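Local coordinates for glycine cleavage system transcriptional repressor, putative (Vibrio cholerae, PDB 1U8S), which probably represses transcription of the glycine cleavage system genes and is built of two ACT domains in a two-chain assembly, at residues I9-G13 with D74-M78; V96-S100 with V171-L175; Q118-A122 with I145-V149. All coordinates share one frame; numbering follows the deposited sequence.

Contact 1: residues I9-G13 with D74-M78; sequences ITAVG and DLITM
Thr10 and Met78 face each other across two antiparallel strands, their side chains side by side and pointing the same way. Thr10 CG2 lies against Met78 CB at 3.6 Å. The methionine then bends at its sulfur (chi3 82°), which returns CE to 3.7 Å from the same CG2. Next along the same face, Ile76 brings its CG1 up to the oxygen end of the Val12 carbonyl, with CG1 3.3 Å from Val12 O. The other face carries a smaller contact, in which Leu75 CD2 touches Ala11 CB at 3.5 Å. Leu75 CG sits trans to its own nitrogen (chi1 -161°), and this carries CD2 across to the alanine.

The backbone sets this register. Val12 and Ile76 exchange two hydrogen bonds, Val12 N to Ile76 O at 3.0 Å and Ile76 N to Val12 O at 2.8 Å. Thr10 N gives a good bond to Met78 O, but the return bond from Met78 N is weak and bent.

These are the first and last strands of an ACT domain, with 76-82 at the sheet edge within the chain. On the Ala11 side, Ile9 packs on Val62 and Leu66 of helix 56-71. The Thr10 face meets the second subunit, where Thr10 OG1 bonds the Thr10 OG1 of that subunit and Met78 packs on its Met78. This patch of the subunit interface is thus mainly apolar (Val12, Ile76, Met78), with a hydrogen-bonded threonine hydroxyl pair within it.

Contact 2: residues V96-S100 with V171-L175; sequences VYVES and VQGSL
Strands 96-100 and 172-175 run antiparallel, 173° between their directions and 4.6 Å apart at the closest. Two hydrogen-bonded pairs hold them. Tyr97 and Ser174 exchange bonds, Tyr97 N to Ser174 O at 3.2 Å and Ser174 N to Tyr97 O at 3.0 Å. In both, the donor stands a little off the carbonyl plane. Glu99 and Gln172 form the second pair. Glu99 N reaches Gln172 O at 2.7 Å, and Gln172 N returns a bond to Glu99 O in the carbonyl plane. Between them Val98 faces Gly173, and the glycine CA comes to 3.1 Å from Tyr97 O in a CA-H...O contact.

The side chains divide by face. On the Val98 face, Val98 CG1 meets Val171 CG2 at 3.5 Å, the two side chains crossing at a slant. With chi1 at -54°, Val171 CG1 stands opposite the carbonyl carbon and turns to Ser100 CB at 3.7 Å, while CG2 is left to meet Val98. Helices 107-116 and 155-168 cover this face: Phe110 packs on Val98 and Val171, and Phe162 on Val96, Val98 and Leu175.

The Tyr97 face is more polar. Ser174 OG lies beside Tyr97 CB at 3.6 Å. Glu99 and Gln172 cross with carboxylate and amide planes 56° apart; the nearest atoms are two oxygens, Glu99 OE2 and Gln172 OE1, and they make no hydrogen bond. Glu99 OE1 comes to the tyrosine ring edge, in its plane. The phenol itself bonds His142 ND1, and the two rings meet nearly at right angles.

This is the pairing of first and last strands in the second ACT domain. Its two faces differ in chemistry: one builds the core beneath the helices, while the other carries polar groups on a partly exposed sheet surface.

Contact 3: residues Q118-A122 with I145-V149; sequences QIGMA and ISARV
Ile119 places CG2 trans to its backbone N by holding chi1 at -62°, and that methyl reaches strand 145-149. There CG2 meets Ala147 CB and Val149 CG1, each at 3.7 Å. Ile119 and Val149 lie alongside each other, pointing the same way, and Ile119 CD1 also touches Val149 CG1. Met121 has its CG beside the backbone N (chi1 -49°), and SD comes to 4.0 Å from Ile145 CG2. Its chain then bends at chi3, and its end leads away from the strand.

Segment 118-122 leads from helix 107-116 into strand 120-128, outermost within this chain in the sheet of the second ACT domain, a ferredoxin-like βαββαβ fold. Gln118, with positive phi, closes the preceding helix in a Schellman motif, and the chain then joins the sheet. Helix 107-116 covers the apolar side, with Phe114 on Ile119 and Ile145. Helix 155-168 adds Leu158, which packs on Ile119 and Val149.

The backbone pairing is irregular. Ala122 N bonds Ser146 O at 2.7 Å and almost straight, at 175°. The bond from Arg148 N to Gly120 O is longer, at 3.3 Å. Beyond it a water bridges the strands, accepting from Gly120 N at 2.6 Å and donating to Arg148 O at 2.7 Å. The chain turns a corner at Ala122, whose backbone also hydrogen-bonds the second subunit, and Met121 packs on Cys20 of that subunit.

Contact 1 lies in the first ACT domain; contacts 2 and 3 lie in the second. Contacts 1 and 2 each pair the first and last strands of a four-stranded sheet of order 2-3-1-4, so they hold equivalent places in the two domains. They come in series, their centres 34 Å apart on opposite sides of the chain's centre. Contact 3 is nested within the loop that contact 2 closes. Its centre is 16 Å from that of contact 2, and Val96 N probably bonds Ile145 O where strands 92-100 and 141-149 adjoin. Contacts 1 and 3 do not touch, yet both meet the second subunit, so both domains take part in the dimer.

Contact 1: residues I9-G13 with D74-M78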
loop_
_atom_site.group_PDB
_atom_site.type_symbol
_atom_site.label_atom_id
_atom_site.label_comp_id
_atom_site.label_asym_id
_atom_site.label_seq_id
_atom_site.Cartn_x
_atom_site.Cartn_y
_atom_site.Cartn_z
ATOM N N ILE B 9 -5.926 6.972 -7.266
ATOM C CA ILE B 9 -6.434 5.792 -7.943
ATOM C C ILE B 9 -6.392 4.520 -7.094
ATOM O O ILE B 9 -5.434 4.261 -6.366
ATOM C CB ILE B 9 -5.656 5.527 -9.249
ATOM C CG1 ILE B 9 -5.841 6.698 -10.217
ATOM C CG2 ILE B 9 -6.147 4.240 -9.898
ATOM C CD1 ILE B 9 -4.972 6.592 -11.470
ATOM N N THR B 10 -7.456 3.738 -7.207
ATOM C CA THR B 10 -7.582 2.481 -6.506
ATOM C C THR B 10 -7.932 1.435 -7.553
ATOM O O THR B 10 -8.793 1.663 -8.398
ATOM C CB THR B 10 -8.698 2.541 -5.445
ATOM O OG1 THR B 10 -8.118 2.805 -4.162
ATOM C CG2 THR B 10 -9.460 1.234 -5.393
ATOM N N ALA B 11 -7.272 0.285 -7.498
ATOM C CA ALA B 11 -7.543 -0.771 -8.462
ATOM C C ALA B 11 -7.364 -2.174 -7.896
ATOM O O ALA B 11 -6.457 -2.433 -7.110
ATOM C CB ALA B 11 -6.654 -0.586 -9.684
ATOM N N VAL B 12 -8.245 -3.079 -8.303
ATOM C CA VAL B 12 -8.189 -4.462 -7.856
ATOM C C VAL B 12 -8.502 -5.328 -9.056
ATOM O O VAL B 12 -9.523 -5.148 -9.716
ATOM C CB VAL B 12 -9.224 -4.757 -6.764
ATOM C CG1 VAL B 12 -8.994 -6.154 -6.192
ATOM C CG2 VAL B 12 -9.129 -3.720 -5.686
ATOM N N GLY B 13 -7.613 -6.265 -9.345
ATOM C CA GLY B 13 -7.826 -7.143 -10.475
ATOM C C GLY B 13 -7.063 -8.435 -10.315
ATOM O O GLY B 13 -6.068 -8.510 -9.583
ATOM N N ASP B 74 -11.219 -7.116 -16.466
ATOM C CA ASP B 74 -11.989 -7.474 -15.279
ATOM C C ASP B 74 -11.425 -6.764 -14.050
ATOM O O ASP B 74 -11.623 -7.194 -12.911
ATOM C CB ASP B 74 -11.970 -8.995 -15.076
ATOM C CG ASP B 74 -13.202 -9.676 -15.661
ATOM O OD1 ASP B 74 -14.309 -9.481 -15.104
ATOM O OD2 ASP B 74 -13.068 -10.399 -16.677
ATOM N N LEU B 75 -10.728 -5.664 -14.309
ATOM C CA LEU B 75 -10.116 -4.846 -13.277
ATOM C C LEU B 75 -11.207 -3.965 -12.657
ATOM O O LEU B 75 -12.195 -3.650 -13.311
ATOM C CB LEU B 75 -9.038 -3.991 -13.934
ATOM C CG LEU B 75 -7.927 -3.335 -13.123
ATOM C CD1 LEU B 75 -6.966 -2.663 -14.093
ATOM C CD2 LEU B 75 -8.503 -2.324 -12.153
ATOM N N ILE B 76 -11.045 -3.582 -11.397
ATOM C CA ILE B 76 -12.037 -2.733 -10.738
ATOM C C ILE B 76 -11.363 -1.427 -10.356
ATOM O O ILE B 76 -10.375 -1.439 -9.631
ATOM C CB ILE B 76 -12.565 -3.368 -9.445
ATOM C CG1 ILE B 76 -12.843 -4.852 -9.657
ATOM C CG2 ILE B 76 -13.851 -2.677 -9.020
ATOM C CD1 ILE B 76 -13.260 -5.572 -8.382
ATOM N N THR B 77 -11.890 -0.302 -10.820
ATOM C CA THR B 77 -11.271 0.976 -10.496
ATOM C C THR B 77 -12.101 1.905 -9.623
ATOM O O THR B 77 -13.314 1.754 -9.482
ATOM C CB THR B 77 -10.889 1.739 -11.757
ATOM O OG1 THR B 77 -12.078 2.172 -12.430
ATOM C CG2 THR B 77 -10.076 0.845 -12.674
ATOM N N MET B 78 -11.415 2.881 -9.047
ATOM C CA MET B 78 -12.026 3.852 -8.166
ATOM C C MET B 78 -11.066 5.038 -8.159
ATOM O O MET B 78 -9.877 4.862 -7.910
ATOM C CB MET B 78 -12.146 3.227 -6.774
ATOM C CG MET B 78 -13.065 3.931 -5.808
ATOM S SD MET B 78 -13.488 2.830 -4.415
ATOM C CE MET B 78 -12.021 3.024 -3.338
#

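Contact 2: residues V96-S100 with V171-L175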
loop_
_atom_site.group_PDB
_atom_site.type_symbol
_atom_site.label_atom_id
_atom_site.label_comp_id
_atom_site.label_asym_id
_atom_site.label_seq_id
_atom_site.Cartn_x
_atom_site.Cartn_y
_atom_site.Cartn_z
ATOM N N VAL B 96 5.354 -2.562 15.076
ATOM C CA VAL B 96 4.814 -2.956 16.367
ATOM C C VAL B 96 4.201 -4.342 16.277
ATOM O O VAL B 96 3.655 -4.724 15.240
ATOM C CB VAL B 96 3.733 -1.966 16.845
ATOM C CG1 VAL B 96 2.921 -2.583 17.960
ATOM C CG2 VAL B 96 4.383 -0.691 17.325
ATOM N N TYR B 97 4.303 -5.094 17.366
ATOM C CA TYR B 97 3.735 -6.429 17.414
ATOM C C TYR B 97 3.089 -6.642 18.772
ATOM O O TYR B 97 3.764 -6.670 19.800
ATOM C CB TYR B 97 4.805 -7.491 17.180
ATOM C CG TYR B 97 4.202 -8.755 16.638
ATOM C CD1 TYR B 97 3.721 -8.799 15.330
ATOM C CD2 TYR B 97 4.036 -9.886 17.442
ATOM C CE1 TYR B 97 3.081 -9.940 14.824
ATOM C CE2 TYR B 97 3.395 -11.037 16.947
ATOM C CZ TYR B 97 2.922 -11.051 15.634
ATOM O OH TYR B 97 2.297 -12.161 15.118
ATOM N N VAL B 98 1.773 -6.789 18.770
ATOM C CA VAL B 98 1.041 -6.971 20.005
ATOM C C VAL B 98 0.384 -8.331 20.029
ATOM O O VAL B 98 -0.164 -8.768 19.028
ATOM C CB VAL B 98 -0.042 -5.871 20.156
ATOM C CG1 VAL B 98 -0.916 -6.144 21.380
ATOM C CG2 VAL B 98 0.626 -4.506 20.267
ATOM N N GLU B 99 0.437 -8.997 21.175
ATOM C CA GLU B 99 -0.183 -10.310 21.322
ATOM C C GLU B 99 -1.073 -10.316 22.557
ATOM O O GLU B 99 -0.667 -9.843 23.614
ATOM C CB GLU B 99 0.885 -11.395 21.452
ATOM C CG GLU B 99 1.693 -11.629 20.188
ATOM C CD GLU B 99 2.906 -12.509 20.425
ATOM O OE1 GLU B 99 3.533 -12.938 19.432
ATOM O OE2 GLU B 99 3.234 -12.763 21.606
ATOM N N SER B 100 -2.283 -10.851 22.413
ATOM C CA SER B 100 -3.230 -10.924 23.509
ATOM C C SER B 100 -4.053 -12.191 23.409
ATOM O O SER B 100 -3.972 -12.911 22.421
ATOM C CB SER B 100 -4.171 -9.721 23.480
ATOM O OG SER B 100 -5.158 -9.833 24.496
ATOM N N VAL B 171 -1.147 -6.551 27.700
ATOM C CA VAL B 171 -0.811 -7.395 26.550
ATOM C C VAL B 171 0.691 -7.351 26.298
ATOM O O VAL B 171 1.390 -6.470 26.808
ATOM C CB VAL B 171 -1.514 -6.921 25.255
ATOM C CG1 VAL B 171 -2.998 -6.825 25.472
ATOM C CG2 VAL B 171 -0.956 -5.566 24.819
ATOM N N GLN B 172 1.179 -8.300 25.506
ATOM C CA GLN B 172 2.597 -8.363 25.170
ATOM C C GLN B 172 2.854 -7.614 23.877
ATOM O O GLN B 172 2.282 -7.938 22.831
ATOM C CB GLN B 172 3.051 -9.809 24.993
ATOM C CG GLN B 172 2.936 -10.675 26.234
ATOM C CD GLN B 172 3.403 -12.099 25.978
ATOM O OE1 GLN B 172 2.765 -12.855 25.231
ATOM N NE2 GLN B 172 4.534 -12.467 26.583
ATOM N N GLY B 173 3.717 -6.615 23.945
ATOM C CA GLY B 173 4.020 -5.853 22.759
ATOM C C GLY B 173 5.487 -5.516 22.658
ATOM O O GLY B 173 6.163 -5.284 23.658
ATOM N N SER B 174 5.984 -5.514 21.432
ATOM C CA SER B 174 7.362 -5.171 21.156
ATOM C C SER B 174 7.364 -4.053 20.126
ATOM O O SER B 174 6.405 -3.871 19.377
ATOM C CB SER B 174 8.132 -6.388 20.636
ATOM O OG SER B 174 7.386 -7.106 19.674
ATOM N N LEU B 175 8.443 -3.290 20.103
ATOM C CA LEU B 175 8.556 -2.186 19.173
ATOM C C LEU B 175 9.896 -2.323 18.452
ATOM O O LEU B 175 10.873 -2.820 19.012
ATOM C CB LEU B 175 8.455 -0.879 19.949
ATOM C CG LEU B 175 8.145 0.401 19.190
ATOM C CD1 LEU B 175 7.624 1.440 20.155
ATOM C CD2 LEU B 175 9.394 0.899 18.489
#

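Contact 3: residues Q118-A122 with I145-V149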
loop_
_atom_site.group_PDB
_atom_site.type_symbol
_atom_site.label_atom_id
_atom_site.label_comp_id
_atom_site.label_asym_id
_atom_site.label_seq_id
_atom_site.Cartn_x
_atom_site.Cartn_y
_atom_site.Cartn_z
ATOM N N GLN B 118 -0.310 11.512 15.932
ATOM C CA GLN B 118 -0.226 11.977 14.553
ATOM C C GLN B 118 0.788 11.204 13.709
ATOM O O GLN B 118 1.389 11.753 12.780
ATOM C CB GLN B 118 0.083 13.481 14.532
ATOM C CG GLN B 118 -1.096 14.344 15.006
ATOM C CD GLN B 118 -0.721 15.794 15.298
ATOM O OE1 GLN B 118 -0.312 16.541 14.406
ATOM N NE2 GLN B 118 -0.861 16.197 16.559
ATOM N N ILE B 119 0.978 9.929 14.045
ATOM C CA ILE B 119 1.882 9.052 13.308
ATOM C C ILE B 119 1.004 8.266 12.327
ATOM O O ILE B 119 0.038 7.611 12.730
ATOM C CB ILE B 119 2.599 8.077 14.254
ATOM C CG1 ILE B 119 3.440 8.880 15.248
ATOM C CG2 ILE B 119 3.477 7.105 13.458
ATOM C CD1 ILE B 119 4.138 8.039 16.313
ATOM N N GLY B 120 1.331 8.344 11.041
ATOM C CA GLY B 120 0.549 7.642 10.038
ATOM C C GLY B 120 0.984 6.201 9.903
ATOM O O GLY B 120 2.177 5.928 9.849
ATOM N N MET B 121 0.038 5.269 9.867
ATOM C CA MET B 121 0.415 3.872 9.716
ATOM C C MET B 121 0.518 3.571 8.228
ATOM O O MET B 121 -0.086 4.265 7.415
ATOM C CB MET B 121 -0.637 2.960 10.336
ATOM C CG MET B 121 -1.063 3.333 11.735
ATOM S SD MET B 121 -2.325 2.158 12.314
ATOM C CE MET B 121 -3.782 2.744 11.407
ATOM N N ALA B 122 1.288 2.541 7.879
ATOM C CA ALA B 122 1.455 2.136 6.489
ATOM C C ALA B 122 0.887 0.733 6.283
ATOM O O ALA B 122 0.499 0.363 5.178
ATOM C CB ALA B 122 2.907 2.162 6.113
ATOM N N ILE B 145 1.555 -3.777 13.188
ATOM C CA ILE B 145 1.421 -2.459 12.585
ATOM C C ILE B 145 2.770 -1.892 12.154
ATOM O O ILE B 145 3.777 -2.059 12.850
ATOM C CB ILE B 145 0.780 -1.453 13.599
ATOM C CG1 ILE B 145 -0.680 -1.836 13.874
ATOM C CG2 ILE B 145 0.910 -0.008 13.080
ATOM C CD1 ILE B 145 -1.277 -1.163 15.101
ATOM N N SER B 146 2.788 -1.213 11.014
ATOM C CA SER B 146 4.006 -0.565 10.525
ATOM C C SER B 146 3.675 0.905 10.402
ATOM O O SER B 146 2.677 1.267 9.776
ATOM C CB SER B 146 4.434 -1.117 9.160
ATOM O OG SER B 146 5.032 -2.396 9.312
ATOM N N ALA B 147 4.500 1.755 11.000
ATOM C CA ALA B 147 4.238 3.185 10.934
ATOM C C ALA B 147 5.511 3.960 10.682
ATOM O O ALA B 147 6.603 3.520 11.022
ATOM C CB ALA B 147 3.578 3.667 12.216
ATOM N N ARG B 148 5.358 5.126 10.077
ATOM C CA ARG B 148 6.491 5.957 9.757
ATOM C C ARG B 148 6.492 7.230 10.578
ATOM O O ARG B 148 5.479 7.922 10.665
ATOM C CB ARG B 148 6.466 6.284 8.267
ATOM C CG ARG B 148 6.604 5.054 7.386
ATOM C CD ARG B 148 6.431 5.405 5.927
ATOM N NE ARG B 148 6.626 4.259 5.046
ATOM C CZ ARG B 148 6.417 4.284 3.733
ATOM N NH1 ARG B 148 6.003 5.405 3.147
ATOM N NH2 ARG B 148 6.616 3.186 3.010
ATOM N N VAL B 149 7.632 7.517 11.199
ATOM C CA VAL B 149 7.794 8.731 11.990
ATOM C C VAL B 149 8.928 9.551 11.392
ATOM O O VAL B 149 9.880 9.001 10.827
ATOM C CB VAL B 149 8.139 8.405 13.433
ATOM C CG1 VAL B 149 7.073 7.491 14.007
ATOM C CG2 VAL B 149 9.509 7.767 13.511
HETATM O O HOH W 1 3.404 9.493 10.021
#